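Local coordinates for fiber protein (Human adenovirus 16, PDB 3CNC), which forms the trimeric knob at the tip of the viral fiber, probably attaching the virus to CD46 on host cells, at residues A[72-75]-A[76-79]; A[93-96]-A[97-101]; A[140-143]-A[144-147]. All blocks are in the same frame, centred on the assembly; numbering follows the deposited sequence.

In the fold
The three contacts illustrate how a single device, a polar side chain folded back onto nearby backbone, shapes three separate turns of one beta-sandwich knob subunit. Interaction 1 follows strand 63-72 as the chain leaves one sheet for the other, interaction 2 turns the chain at the far end of strand 85-94, and interaction 3 lies in the long loop between strands 118-119 and 151-159. None touches another. The centres of interactions 1 and 2 are 28 Å apart, those of interactions 2 and 3 are 22 Å apart, and those of interactions 1 and 3 are 36 Å apart. Interaction 3 is the most peripheral, its centre 23 Å from that of the chain.

Interaction 1 (A[72-75]-A[76-79]); sequences GASE and YTNT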
loop_
_atom_site.group_PDB
_atom_site.type_symbol
_atom_site.label_atom_id
_atom_site.label_comp_id
_atom_site.label_asym_id
_atom_site.label_seq_id
_atom_site.Cartn_x
_atom_site.Cartn_y
_atom_site.Cartn_z
ATOM N N GLY A 72 -22.495 3.560 3.427
ATOM C CA GLY A 72 -23.693 3.696 4.245
ATOM C C GLY A 72 -24.957 3.096 3.637
ATOM O O GLY A 72 -25.130 3.090 2.417
ATOM N N ALA A 73 -25.843 2.588 4.489
ATOM C CA ALA A 73 -27.090 1.985 4.029
ATOM C C ALA A 73 -28.286 2.274 4.960
ATOM O O ALA A 73 -29.190 1.448 5.119
ATOM C CB ALA A 73 -26.898 0.485 3.870
ATOM N N SER A 74 -28.281 3.449 5.579
ATOM C CA SER A 74 -29.360 3.836 6.476
ATOM C C SER A 74 -29.287 5.321 6.780
ATOM O O SER A 74 -28.219 5.942 6.679
ATOM C CB SER A 74 -29.292 3.053 7.793
ATOM O OG SER A 74 -28.281 3.564 8.646
ATOM N N GLU A 75 -30.427 5.883 7.162
ATOM C CA GLU A 75 -30.503 7.299 7.492
ATOM C C GLU A 75 -29.489 7.646 8.587
ATOM O O GLU A 75 -28.902 8.733 8.589
ATOM C CB GLU A 75 -31.923 7.647 7.942
ATOM C CG GLU A 75 -32.183 9.132 8.081
ATOM C CD GLU A 75 -33.662 9.458 8.103
ATOM O OE1 GLU A 75 -34.002 10.652 8.234
ATOM O OE2 GLU A 75 -34.485 8.522 7.985
ATOM N N TYR A 76 -29.271 6.717 9.514
ATOM C CA TYR A 76 -28.311 6.963 10.581
ATOM C C TYR A 76 -26.893 7.111 10.041
ATOM O O TYR A 76 -26.241 8.133 10.277
ATOM C CB TYR A 76 -28.331 5.839 11.623
ATOM C CG TYR A 76 -27.257 6.020 12.676
ATOM C CD1 TYR A 76 -26.159 5.164 12.733
ATOM C CD2 TYR A 76 -27.310 7.082 13.581
ATOM C CE1 TYR A 76 -25.140 5.360 13.664
ATOM C CE2 TYR A 76 -26.297 7.288 14.514
ATOM C CZ TYR A 76 -25.216 6.423 14.548
ATOM O OH TYR A 76 -24.211 6.612 15.469
ATOM N N THR A 77 -26.415 6.092 9.324
ATOM C CA THR A 77 -25.063 6.138 8.776
ATOM C C THR A 77 -24.934 7.277 7.778
ATOM O O THR A 77 -23.921 7.980 7.760
ATOM C CB THR A 77 -24.654 4.813 8.045
ATOM O OG1 THR A 77 -25.404 4.667 6.828
ATOM C CG2 THR A 77 -24.890 3.604 8.945
ATOM N N ASN A 78 -25.965 7.476 6.963
ATOM C CA ASN A 78 -25.903 8.519 5.950
ATOM C C ASN A 78 -26.142 9.929 6.476
ATOM O O ASN A 78 -26.270 10.882 5.715
ATOM C CB ASN A 78 -26.847 8.171 4.797
ATOM C CG ASN A 78 -26.461 6.850 4.123
ATOM O OD1 ASN A 78 -25.281 6.494 4.070
ATOM N ND2 ASN A 78 -27.449 6.128 3.606
ATOM N N THR A 79 -26.156 10.059 7.793
ATOM C CA THR A 79 -26.357 11.352 8.421
ATOM C C THR A 79 -25.136 11.688 9.258
ATOM O O THR A 79 -24.853 12.859 9.523
ATOM C CB THR A 79 -27.597 11.332 9.324
ATOM O OG1 THR A 79 -28.764 11.159 8.516
ATOM C CG2 THR A 79 -27.715 12.627 10.102
#
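Ser74 and Thr77 exchange hydrogen bonds through both side chain and backbone, drawing residues 74-78 into a compact turn just after strand 63-72. The hydroxyl of Ser74 sits between its own backbone N and carbonyl carbon (chi1 77°), which carries OG to 3.2 Å from Thr77 N along an almost straight N-H path. One residue further on, Asn78 N donates to Ser74 O at 2.7 Å. These two bonds together make an ST motif. Ser74 O takes a second donor, Thr77 OG1, at 3.1 Å, tilted 19° from the carbonyl plane. The same OG1 accepts a weak bond from Ala73 N, 3.2 Å away, and is thereby engaged from two directions. Gly72 lies close against these polar groups, its CA 3.2 Å from Asn78 OD1. That amide oxygen has its partner in an adjacent loop, accepting from Leu206 N, while Gly72 itself is backbone-bonded to Leu206. Thr79 OG1 lies 2.4 Å from Glu75 O, too close for the length to be trusted, though the pairing is plausible. Ser74 OG is also weakly tied to Asp50 O. The chemistry implies a turn whose backbone N-H groups at Thr77 and Asn78 are both satisfied by one serine, with Asn78 joining it to the loop before strand 211-216.

Interaction 2 (A[93-96]-A[97-101]); sequences AFDN and TGQII
Asp95 folds its carboxylate over the turn that follows it, and OD1 gathers three donors from the next four residues. With chi1 near 62°, the carboxylate is tucked back over its own backbone, holding OD1 2.9 Å from Thr97 N and also 2.9 Å from Gln99 N. Thr97 OG1, itself turned back toward the aspartate, completes the set at 3.1 Å from Asp95 OD1. All three reach OD1 from outside the carboxylate plane, the Thr97 amide most steeply, at 62°. With Gly98 N bonded to Asp95 O, this is an Asx motif laid over a type I turn. Gly98 takes a positive phi, and Asp95 N donates to Gln99 O at 2.9 Å, which identifies a 3:5 beta hairpin with a G1 bulge. Beyond it, Phe94 and Ile100 form a non-hydrogen-bonded pair, flanked by the bond from Ile101 N to Ala93 O. Ile100, bent at chi2 (-70°), swings CD1 back over the Phe94 ring, 3.8 Å from its centroid, in a CH-pi contact. Gly98 O sits at the ring edge, 3.5 Å from Phe94 CD2. Ile101 runs CD1 alongside Asp95 CB at 3.9 Å. The turn continues from the end of strand 85-94, an outer strand of the four-stranded sheet. Phe94 is backbone-bonded to Ala184 and Tyr185, and its ring packs on Tyr185 and Met187 of strand 185-194, while the side-chain OD1 of Asn110, close before strand 112-115, accepts from Ile100 N.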
loop_
_atom_site.group_PDB
_atom_site.type_symbol
_atom_site.label_atom_id
_atom_site.label_comp_id
_atom_site.label_asym_id
_atom_site.label_seq_id
_atom_site.Cartn_x
_atom_site.Cartn_y
_atom_site.Cartn_z
ATOM N N ALA A 93 -14.196 -10.211 15.155
ATOM C CA ALA A 93 -13.697 -11.236 16.064
ATOM C C ALA A 93 -13.847 -12.596 15.388
ATOM O O ALA A 93 -14.912 -12.923 14.866
ATOM C CB ALA A 93 -14.475 -11.196 17.382
ATOM N N PHE A 94 -12.778 -13.385 15.398
ATOM C CA PHE A 94 -12.805 -14.694 14.750
ATOM C C PHE A 94 -12.530 -15.817 15.751
ATOM O O PHE A 94 -11.877 -15.600 16.766
ATOM C CB PHE A 94 -11.753 -14.756 13.618
ATOM C CG PHE A 94 -11.714 -13.532 12.725
ATOM C CD1 PHE A 94 -11.182 -12.328 13.180
ATOM C CD2 PHE A 94 -12.195 -13.588 11.422
ATOM C CE1 PHE A 94 -11.132 -11.195 12.344
ATOM C CE2 PHE A 94 -12.149 -12.458 10.577
ATOM C CZ PHE A 94 -11.619 -11.265 11.041
ATOM N N ASP A 95 -13.021 -17.017 15.463
ATOM C CA ASP A 95 -12.782 -18.152 16.351
ATOM C C ASP A 95 -11.440 -18.808 15.976
ATOM O O ASP A 95 -10.691 -18.267 15.166
ATOM C CB ASP A 95 -13.923 -19.171 16.250
ATOM C CG ASP A 95 -14.059 -19.762 14.863
ATOM O OD1 ASP A 95 -13.208 -19.472 13.999
ATOM O OD2 ASP A 95 -15.019 -20.523 14.633
ATOM N N ASN A 96 -11.141 -19.968 16.551
ATOM C CA ASN A 96 -9.876 -20.643 16.269
ATOM C C ASN A 96 -9.678 -21.120 14.834
ATOM O O ASN A 96 -8.588 -21.572 14.483
ATOM C CB ASN A 96 -9.664 -21.812 17.236
ATOM C CG ASN A 96 -10.781 -22.833 17.175
ATOM O OD1 ASN A 96 -10.862 -23.719 18.021
ATOM N ND2 ASN A 96 -11.643 -22.719 16.171
ATOM N N THR A 97 -10.709 -21.027 13.999
ATOM C CA THR A 97 -10.562 -21.446 12.604
ATOM C C THR A 97 -10.711 -20.277 11.635
ATOM O O THR A 97 -10.898 -20.473 10.434
ATOM C CB THR A 97 -11.568 -22.540 12.200
ATOM O OG1 THR A 97 -12.906 -22.077 12.419
ATOM C CG2 THR A 97 -11.319 -23.805 12.997
ATOM N N GLY A 98 -10.631 -19.061 12.162
ATOM C CA GLY A 98 -10.732 -17.886 11.315
ATOM C C GLY A 98 -12.125 -17.540 10.835
ATOM O O GLY A 98 -12.277 -16.765 9.892
ATOM N N GLN A 99 -13.142 -18.116 11.468
ATOM C CA GLN A 99 -14.530 -17.843 11.110
ATOM C C GLN A 99 -15.002 -16.645 11.941
ATOM O O GLN A 99 -14.664 -16.530 13.128
ATOM C CB GLN A 99 -15.415 -19.049 11.440
ATOM C CG GLN A 99 -14.921 -20.379 10.903
ATOM C CD GLN A 99 -14.988 -20.462 9.394
ATOM O OE1 GLN A 99 -16.052 -20.290 8.803
ATOM N NE2 GLN A 99 -13.852 -20.733 8.763
ATOM N N ILE A 100 -15.775 -15.757 11.326
ATOM C CA ILE A 100 -16.303 -14.595 12.036
ATOM C C ILE A 100 -17.282 -15.011 13.136
ATOM O O ILE A 100 -18.106 -15.908 12.946
ATOM C CB ILE A 100 -17.046 -13.639 11.065
ATOM C CG1 ILE A 100 -16.043 -12.751 10.331
ATOM C CG2 ILE A 100 -18.030 -12.776 11.819
ATOM C CD1 ILE A 100 -15.369 -11.712 11.231
ATOM N N ILE A 101 -17.179 -14.383 14.301
ATOM C CA ILE A 101 -18.114 -14.676 15.379
ATOM C C ILE A 101 -19.050 -13.470 15.330
ATOM O O ILE A 101 -18.744 -12.404 15.857
ATOM C CB ILE A 101 -17.407 -14.766 16.747
ATOM C CG1 ILE A 101 -16.418 -15.947 16.745
ATOM C CG2 ILE A 101 -18.449 -14.954 17.851
ATOM C CD1 ILE A 101 -15.485 -15.998 17.957
#

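Interaction 3 (A[140-143]-A[144-147]); sequences ITYA and TETL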
loop_
_atom_site.group_PDB
_atom_site.type_symbol
_atom_site.label_atom_id
_atom_site.label_comp_id
_atom_site.label_asym_id
_atom_site.label_seq_id
_atom_site.Cartn_x
_atom_site.Cartn_y
_atom_site.Cartn_z
ATOM N N ILE A 140 -3.131 -8.882 24.736
ATOM C CA ILE A 140 -2.772 -8.302 26.032
ATOM C C ILE A 140 -2.759 -9.413 27.076
ATOM O O ILE A 140 -3.731 -10.163 27.204
ATOM C CB ILE A 140 -3.796 -7.260 26.482
ATOM C CG1 ILE A 140 -3.674 -6.012 25.616
ATOM C CG2 ILE A 140 -3.599 -6.951 27.961
ATOM C CD1 ILE A 140 -4.763 -5.012 25.865
ATOM N N THR A 141 -1.670 -9.505 27.830
ATOM C CA THR A 141 -1.537 -10.544 28.840
ATOM C C THR A 141 -1.558 -10.017 30.282
ATOM O O THR A 141 -1.894 -10.754 31.220
ATOM C CB THR A 141 -0.251 -11.360 28.600
ATOM O OG1 THR A 141 -0.225 -12.474 29.489
ATOM C CG2 THR A 141 0.978 -10.512 28.835
ATOM N N TYR A 142 -1.189 -8.754 30.470
ATOM C CA TYR A 142 -1.217 -8.180 31.808
ATOM C C TYR A 142 -1.847 -6.789 31.845
ATOM O O TYR A 142 -1.931 -6.091 30.829
ATOM C CB TYR A 142 0.185 -8.158 32.444
ATOM C CG TYR A 142 1.256 -7.441 31.654
ATOM C CD1 TYR A 142 1.968 -8.098 30.658
ATOM C CD2 TYR A 142 1.562 -6.104 31.910
ATOM C CE1 TYR A 142 2.955 -7.456 29.936
ATOM C CE2 TYR A 142 2.555 -5.450 31.189
ATOM C CZ TYR A 142 3.247 -6.135 30.202
ATOM O OH TYR A 142 4.227 -5.501 29.470
ATOM N N ALA A 143 -2.292 -6.411 33.038
ATOM C CA ALA A 143 -2.971 -5.147 33.305
ATOM C C ALA A 143 -2.532 -3.879 32.573
ATOM O O ALA A 143 -3.352 -3.215 31.939
ATOM C CB ALA A 143 -2.970 -4.887 34.808
ATOM N N THR A 144 -1.253 -3.536 32.648
ATOM C CA THR A 144 -0.796 -2.303 32.021
ATOM C C THR A 144 -0.205 -2.381 30.592
ATOM O O THR A 144 0.204 -1.366 30.022
ATOM C CB THR A 144 0.209 -1.609 32.963
ATOM O OG1 THR A 144 0.666 -0.389 32.372
ATOM C CG2 THR A 144 1.393 -2.518 33.240
ATOM N N GLU A 145 -0.192 -3.572 30.005
ATOM C CA GLU A 145 0.372 -3.775 28.669
ATOM C C GLU A 145 -0.225 -2.895 27.549
ATOM O O GLU A 145 -1.429 -2.883 27.319
ATOM C CB GLU A 145 0.245 -5.256 28.316
ATOM C CG GLU A 145 1.103 -5.731 27.171
ATOM C CD GLU A 145 1.079 -7.238 27.065
ATOM O OE1 GLU A 145 0.092 -7.837 27.542
ATOM O OE2 GLU A 145 2.028 -7.826 26.507
ATOM N N THR A 146 0.639 -2.163 26.851
ATOM C CA THR A 146 0.211 -1.276 25.765
ATOM C C THR A 146 0.154 -1.951 24.388
ATOM O O THR A 146 -0.774 -1.701 23.613
ATOM C CB THR A 146 1.142 -0.046 25.659
ATOM O OG1 THR A 146 2.507 -0.484 25.679
ATOM C CG2 THR A 146 0.900 0.918 26.822
ATOM N N LEU A 147 1.150 -2.791 24.089
ATOM C CA LEU A 147 1.218 -3.510 22.817
ATOM C C LEU A 147 0.967 -2.635 21.592
ATOM O O LEU A 147 0.084 -2.926 20.779
ATOM C CB LEU A 147 0.216 -4.666 22.810
ATOM C CG LEU A 147 0.705 -5.937 23.489
ATOM C CD1 LEU A 147 -0.363 -7.029 23.408
ATOM C CD2 LEU A 147 2.010 -6.377 22.819
#
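Tyr142 and Glu145 meet side chain to side chain round a type I turn, a surface contact in the long loop between strands 118-119 and 151-159. Glu145 N closes the turn by donating to Tyr142 O at 3.2 Å. The Tyr142 ring then lies over the glutamate chain: Glu145 CB is 3.6 Å from the ring centroid and almost on its normal, a CH-pi contact. Further along, the carboxylate stacks against the ring with the planes 21° apart, Glu145 CD coming within 3.4 Å of Tyr142 CE1. Such reach follows from an extended glutamate, with CG anti to the backbone N (chi1 -163°). Thr144 CG2 touches the ring in its plane, 3.8 Å from Tyr142 CE2. At the far end, Glu145 OE1 faces two backbone amides. It receives a weak bond from Tyr142 N at 3.3 Å and a straight one from Thr141 N, whose 2.4 Å length is doubtful. Nearer the loop base, Ile140 and Leu147 pack together and on Arg176. Chemically, one residue serves two purposes, its methylene packing on the ring face and its carboxylate oxygen directed at the backbone amides of Thr141 and Tyr142, which may favour the charged form.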